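Local coordinates for protein AmbC (Sorangium cellulosum, PDB 5O15) that probably catalyses both the dehydration of a polyketide intermediate and its cyclisation to a heterocycle in ambruticin biosynthesis, at residues G150-A155 against A254-V259; A192-P197 against L214-Q219. All coordinates share one frame; numbering follows the deposited sequence.

In the fold
Both contacts belong to the second half of the double hotdog fold, and their centres lie about 12 Å apart. Along the chain the order is 150-155, 192-197, 214-219, 254-259, so both segments of contact 2 fall between those of contact 1. Strands 189-195 and 254-261 are antiparallel neighbours and tie the two contacts together. Their backbones probably hydrogen-bond from Leu194 N to Leu255 O and from Ala257 N to Ala192 O. Contact 1 lays a loop against strand 254-261, well away from the chain centre. Contact 2 sets helix 211-225 against strand 189-195 in the buried interior. The same strand pair therefore serves an outer loop and the central helix of this hotdog.

Contact 1 (G150-A155 against A254-V259); sequences GAWPPA and ALRARV
Trp152 and Arg256 lie flat on each other. The guanidinium and the indole planes are 8° apart, and Arg256 CZ sits 3.4 Å from the centroid of the Trp152 five-membered ring. This is a cation-pi stack over the ring face. The two side chains run in opposite directions. Arg256 CD lies over the six-membered ring, 3.5 Å from its centroid, as a CH-pi contact. Farther out, Arg256 NH1 comes 3.6 Å from Trp152 CB, and NH2 lies 3.3 Å from Trp152 CD1. The arginine chain is extended from CG to NE, which carries it across both rings, from CH2 to CD1. On the tryptophan side, CG stands anti to the backbone N (chi1 -179°), and the ring reaches over to strand 254-261. In this second hotdog one neighbour of the strand is 189-195, which carries Asp193. Asp193 OD2 takes a hydrogen bond from Trp152 NE1, and OD1 makes a salt bridge with Arg256 NE. Trp152 NE1 and Arg256 NE are 3.4 Å apart but do not bond to each other. Arg256 NH1 also donates to Ala148 O. In the guanidinium plane, a water accepts from Arg256 NH1 at 3.0 Å and donates to Gly150 O at 2.7 Å.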
loop_
_atom_site.group_PDB
_atom_site.type_symbol
_atom_site.label_atom_id
_atom_site.label_comp_id
_atom_site.label_asym_id
_atom_site.label_seq_id
_atom_site.Cartn_x
_atom_site.Cartn_y
_atom_site.Cartn_z
ATOM N N GLY A 150 21.862 -14.994 -1.847
ATOM C CA GLY A 150 22.811 -15.368 -2.878
ATOM C C GLY A 150 22.907 -14.311 -3.949
ATOM O O GLY A 150 22.939 -13.121 -3.666
ATOM N N ALA A 151 22.960 -14.755 -5.193
ATOM C CA ALA A 151 23.126 -13.840 -6.305
ATOM C C ALA A 151 21.987 -12.841 -6.332
ATOM O O ALA A 151 20.815 -13.212 -6.214
ATOM C CB ALA A 151 23.136 -14.609 -7.621
ATOM N N TRP A 152 22.345 -11.571 -6.479
ATOM C CA TRP A 152 21.337 -10.530 -6.524
ATOM C C TRP A 152 21.781 -9.523 -7.569
ATOM O O TRP A 152 22.867 -8.956 -7.439
ATOM C CB TRP A 152 21.183 -9.847 -5.177
ATOM C CG TRP A 152 20.118 -8.796 -5.229
ATOM C CD1 TRP A 152 20.314 -7.458 -5.302
ATOM C CD2 TRP A 152 18.713 -8.999 -5.272
ATOM N NE1 TRP A 152 19.117 -6.803 -5.348
ATOM C CE2 TRP A 152 18.111 -7.729 -5.323
ATOM C CE3 TRP A 152 17.902 -10.133 -5.247
ATOM C CZ2 TRP A 152 16.725 -7.558 -5.349
ATOM C CZ3 TRP A 152 16.534 -9.974 -5.263
ATOM C CH2 TRP A 152 15.954 -8.683 -5.304
ATOM N N PRO A 153 20.993 -9.268 -8.615
ATOM C CA PRO A 153 19.690 -9.892 -8.861
ATOM C C PRO A 153 19.852 -11.370 -9.214
ATOM O O PRO A 153 20.963 -11.844 -9.451
ATOM C CB PRO A 153 19.162 -9.113 -10.062
ATOM C CG PRO A 153 20.368 -8.733 -10.786
ATOM C CD PRO A 153 21.365 -8.363 -9.710
ATOM N N PRO A 154 18.751 -12.115 -9.223
ATOM C CA PRO A 154 18.828 -13.515 -9.653
ATOM C C PRO A 154 19.440 -13.631 -11.046
ATOM O O PRO A 154 19.366 -12.708 -11.867
ATOM C CB PRO A 154 17.362 -13.973 -9.639
ATOM C CG PRO A 154 16.705 -13.064 -8.650
ATOM C CD PRO A 154 17.375 -11.735 -8.858
ATOM N N ALA A 155 20.050 -14.789 -11.313
ATOM C CA ALA A 155 20.698 -15.028 -12.597
ATOM C C ALA A 155 19.731 -14.822 -13.760
ATOM O O ALA A 155 18.549 -15.163 -13.685
ATOM C CB ALA A 155 21.285 -16.446 -12.646
ATOM N N ALA A 254 13.743 -0.719 4.637
ATOM C CA ALA A 254 14.323 -1.031 3.343
ATOM C C ALA A 254 14.210 -2.537 3.190
ATOM O O ALA A 254 14.300 -3.264 4.175
ATOM C CB ALA A 254 15.777 -0.546 3.260
ATOM N N LEU A 255 14.042 -3.000 1.949
ATOM C CA LEU A 255 13.626 -4.369 1.649
ATOM C C LEU A 255 14.108 -4.741 0.273
ATOM O O LEU A 255 14.333 -3.869 -0.564
ATOM C CB LEU A 255 12.076 -4.506 1.618
ATOM C CG LEU A 255 11.374 -4.156 2.895
ATOM C CD1 LEU A 255 9.872 -3.981 2.680
ATOM C CD2 LEU A 255 11.543 -5.296 3.905
ATOM N N ARG A 256 14.154 -6.047 0.024
ATOM C CA ARG A 256 14.131 -6.575 -1.328
ATOM C C ARG A 256 12.728 -7.062 -1.647
ATOM O O ARG A 256 12.008 -7.534 -0.768
ATOM C CB ARG A 256 15.149 -7.680 -1.547
ATOM C CG ARG A 256 16.546 -7.133 -1.645
ATOM C CD ARG A 256 17.575 -8.191 -1.882
ATOM N NE ARG A 256 18.884 -7.565 -2.056
ATOM C CZ ARG A 256 20.042 -8.196 -1.981
ATOM N NH1 ARG A 256 20.088 -9.496 -1.765
ATOM N NH2 ARG A 256 21.188 -7.530 -2.138
ATOM N N ALA A 257 12.335 -6.915 -2.912
ATOM C CA ALA A 257 11.001 -7.236 -3.366
ATOM C C ALA A 257 11.076 -8.123 -4.591
ATOM O O ALA A 257 11.941 -7.965 -5.464
ATOM C CB ALA A 257 10.252 -5.960 -3.743
ATOM N N ARG A 258 10.088 -9.012 -4.670
ATOM C CA ARG A 258 9.772 -9.811 -5.837
ATOM C C ARG A 258 8.315 -9.534 -6.181
ATOM O O ARG A 258 7.418 -9.802 -5.367
ATOM C CB ARG A 258 9.979 -11.299 -5.578
ATOM C CG ARG A 258 9.646 -12.174 -6.751
ATOM C CD ARG A 258 9.804 -13.639 -6.406
ATOM N NE ARG A 258 9.523 -14.486 -7.564
ATOM C CZ ARG A 258 8.342 -15.044 -7.834
ATOM N NH1 ARG A 258 7.303 -14.883 -7.024
ATOM N NH2 ARG A 258 8.212 -15.797 -8.918
ATOM N N VAL A 259 8.069 -8.990 -7.357
ATOM C CA VAL A 259 6.736 -8.641 -7.826
ATOM C C VAL A 259 6.497 -9.491 -9.063
ATOM O O VAL A 259 7.127 -9.288 -10.103
ATOM C CB VAL A 259 6.629 -7.145 -8.135
ATOM C CG1 VAL A 259 5.221 -6.816 -8.598
ATOM C CG2 VAL A 259 6.988 -6.309 -6.955
HETATM O O HOH W 1 22.070 -11.670 -1.537
#

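Contact 2 (A192-P197 against L214-Q219); sequences ADLALP and LDAALQ
Leu194 meets Ala216 and Ala217 through the two methyl groups at its tip. The backbones come closest between Leu194 CA and Ala216 CA, 6.2 Å apart. From the strand, Leu194 CB points toward the helix. CG is anti to the carbonyl carbon (chi1 -51°), and there the chain forks. CD1 carries on outward, anti to CA (chi2 -177°), and reaches Ala217. It lies 3.7 Å from Ala217 N and 4.0 Å from Ala217 CB, so it rests against both backbone and methyl. CD2 takes the other branch, to Ala216. It is 3.7 Å from Ala216 O and 3.9 Å from Ala216 CB. The fork thus straddles two successive residues of the helix, one methyl for each. Both partners are alanines, and their short side chains let the leucine methyls come close to the helix backbone.

This is the hotdog arrangement, a long helix held against a curved antiparallel sheet. Leu194 also touches Leu213, one residue before segment 214-219. The helix starts right after His210, and together they give an HPxxxD sequence, which in related polyketide synthase dehydratases holds the aspartate of the active site. Here that position is Asp215, turned to another side of the helix from Leu194. Gln219 NE2 donates to Asp215 OD2 at 2.9 Å, nearly straight at 177°. OD2 lies in the amide plane of Gln219, and the donor reaches it on the anti side, somewhat out of the carboxylate plane. Gln219 OE1 accepts from Gly179 N, so both ends of this amide are held and its rotation is fixed.

Between strand and helix, methyl meets methyl and peptide backbone, with no polar side chain taking part. The Gln219-Asp215 bond lies to another side of the helix. The hold of Leu194 therefore probably comes from burial and close fit.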
loop_
_atom_site.group_PDB
_atom_site.type_symbol
_atom_site.label_atom_id
_atom_site.label_comp_id
_atom_site.label_asym_id
_atom_site.label_seq_id
_atom_site.Cartn_x
_atom_site.Cartn_y
_atom_site.Cartn_z
ATOM N N ALA A 192 13.542 -6.031 -6.962
ATOM C CA ALA A 192 13.916 -4.650 -6.687
ATOM C C ALA A 192 14.475 -4.481 -5.294
ATOM O O ALA A 192 14.085 -5.186 -4.355
ATOM C CB ALA A 192 12.728 -3.708 -6.908
ATOM N N ASP A 193 15.382 -3.500 -5.166
ATOM C CA ASP A 193 15.809 -2.958 -3.884
ATOM C C ASP A 193 14.966 -1.727 -3.588
ATOM O O ASP A 193 14.955 -0.780 -4.386
ATOM C CB ASP A 193 17.289 -2.586 -3.935
ATOM C CG ASP A 193 18.176 -3.786 -4.031
ATOM O OD1 ASP A 193 18.105 -4.669 -3.158
ATOM O OD2 ASP A 193 19.018 -3.872 -4.931
ATOM N N LEU A 194 14.287 -1.741 -2.436
ATOM C CA LEU A 194 13.392 -0.678 -1.999
ATOM C C LEU A 194 13.975 -0.026 -0.754
ATOM O O LEU A 194 14.464 -0.710 0.141
ATOM C CB LEU A 194 12.015 -1.233 -1.651
ATOM C CG LEU A 194 11.345 -2.128 -2.694
ATOM C CD1 LEU A 194 9.955 -2.532 -2.205
ATOM C CD2 LEU A 194 11.254 -1.491 -4.070
ATOM N N ALA A 195 13.907 1.295 -0.672
ATOM C CA ALA A 195 14.407 1.968 0.519
ATOM C C ALA A 195 13.700 3.291 0.680
ATOM O O ALA A 195 13.559 4.031 -0.294
ATOM C CB ALA A 195 15.918 2.233 0.434
ATOM N N LEU A 196 13.241 3.556 1.898
ATOM C CA LEU A 196 12.675 4.853 2.210
ATOM C C LEU A 196 13.764 5.926 2.117
ATOM O O LEU A 196 14.907 5.720 2.572
ATOM C CB LEU A 196 12.103 4.861 3.624
ATOM C CG LEU A 196 10.827 4.024 3.900
ATOM C CD1 LEU A 196 10.511 3.978 5.371
ATOM C CD2 LEU A 196 9.650 4.598 3.219
ATOM N N PRO A 197 13.458 7.078 1.534
ATOM C CA PRO A 197 14.421 8.181 1.498
ATOM C C PRO A 197 14.735 8.718 2.885
ATOM O O PRO A 197 13.999 8.509 3.861
ATOM C CB PRO A 197 13.711 9.248 0.653
ATOM C CG PRO A 197 12.634 8.525 -0.059
ATOM C CD PRO A 197 12.248 7.361 0.750
ATOM N N LEU A 214 5.761 0.035 1.018
ATOM C CA LEU A 214 4.963 -0.848 0.185
ATOM C C LEU A 214 4.676 -0.193 -1.172
ATOM O O LEU A 214 4.709 -0.868 -2.206
ATOM C CB LEU A 214 3.681 -1.252 0.911
ATOM C CG LEU A 214 2.777 -2.195 0.109
ATOM C CD1 LEU A 214 3.508 -3.503 -0.226
ATOM C CD2 LEU A 214 1.476 -2.514 0.893
ATOM N N ASP A 215 4.447 1.118 -1.196
ATOM C CA ASP A 215 4.216 1.783 -2.473
ATOM C C ASP A 215 5.422 1.679 -3.407
ATOM O O ASP A 215 5.257 1.641 -4.632
ATOM C CB ASP A 215 3.842 3.241 -2.269
ATOM C CG ASP A 215 3.342 3.867 -3.536
ATOM O OD1 ASP A 215 2.175 3.614 -3.899
ATOM O OD2 ASP A 215 4.100 4.612 -4.190
ATOM N N ALA A 216 6.627 1.575 -2.851
ATOM C CA ALA A 216 7.812 1.422 -3.694
ATOM C C ALA A 216 7.780 0.131 -4.493
ATOM O O ALA A 216 8.317 0.080 -5.603
ATOM C CB ALA A 216 9.071 1.558 -2.835
ATOM N N ALA A 217 7.167 -0.936 -3.958
ATOM C CA ALA A 217 7.007 -2.130 -4.769
ATOM C C ALA A 217 6.131 -1.858 -5.985
ATOM O O ALA A 217 6.398 -2.363 -7.089
ATOM C CB ALA A 217 6.448 -3.268 -3.937
ATOM N N LEU A 218 5.072 -1.058 -5.795
ATOM C CA LEU A 218 4.231 -0.640 -6.912
ATOM C C LEU A 218 4.999 0.241 -7.893
ATOM O O LEU A 218 4.834 0.103 -9.109
ATOM C CB LEU A 218 2.996 0.106 -6.400
ATOM C CG LEU A 218 2.147 -0.616 -5.354
ATOM C CD1 LEU A 218 0.948 0.249 -5.023
ATOM C CD2 LEU A 218 1.769 -1.989 -5.849
ATOM N N GLN A 219 5.833 1.155 -7.384
ATOM C CA GLN A 219 6.663 1.982 -8.261
ATOM C C GLN A 219 7.547 1.108 -9.142
ATOM O O GLN A 219 7.735 1.399 -10.324
ATOM C CB GLN A 219 7.535 2.918 -7.427
ATOM C CG GLN A 219 6.793 3.980 -6.633
ATOM C CD GLN A 219 7.627 4.489 -5.488
ATOM O OE1 GLN A 219 8.853 4.584 -5.610
ATOM N NE2 GLN A 219 6.983 4.789 -4.352
#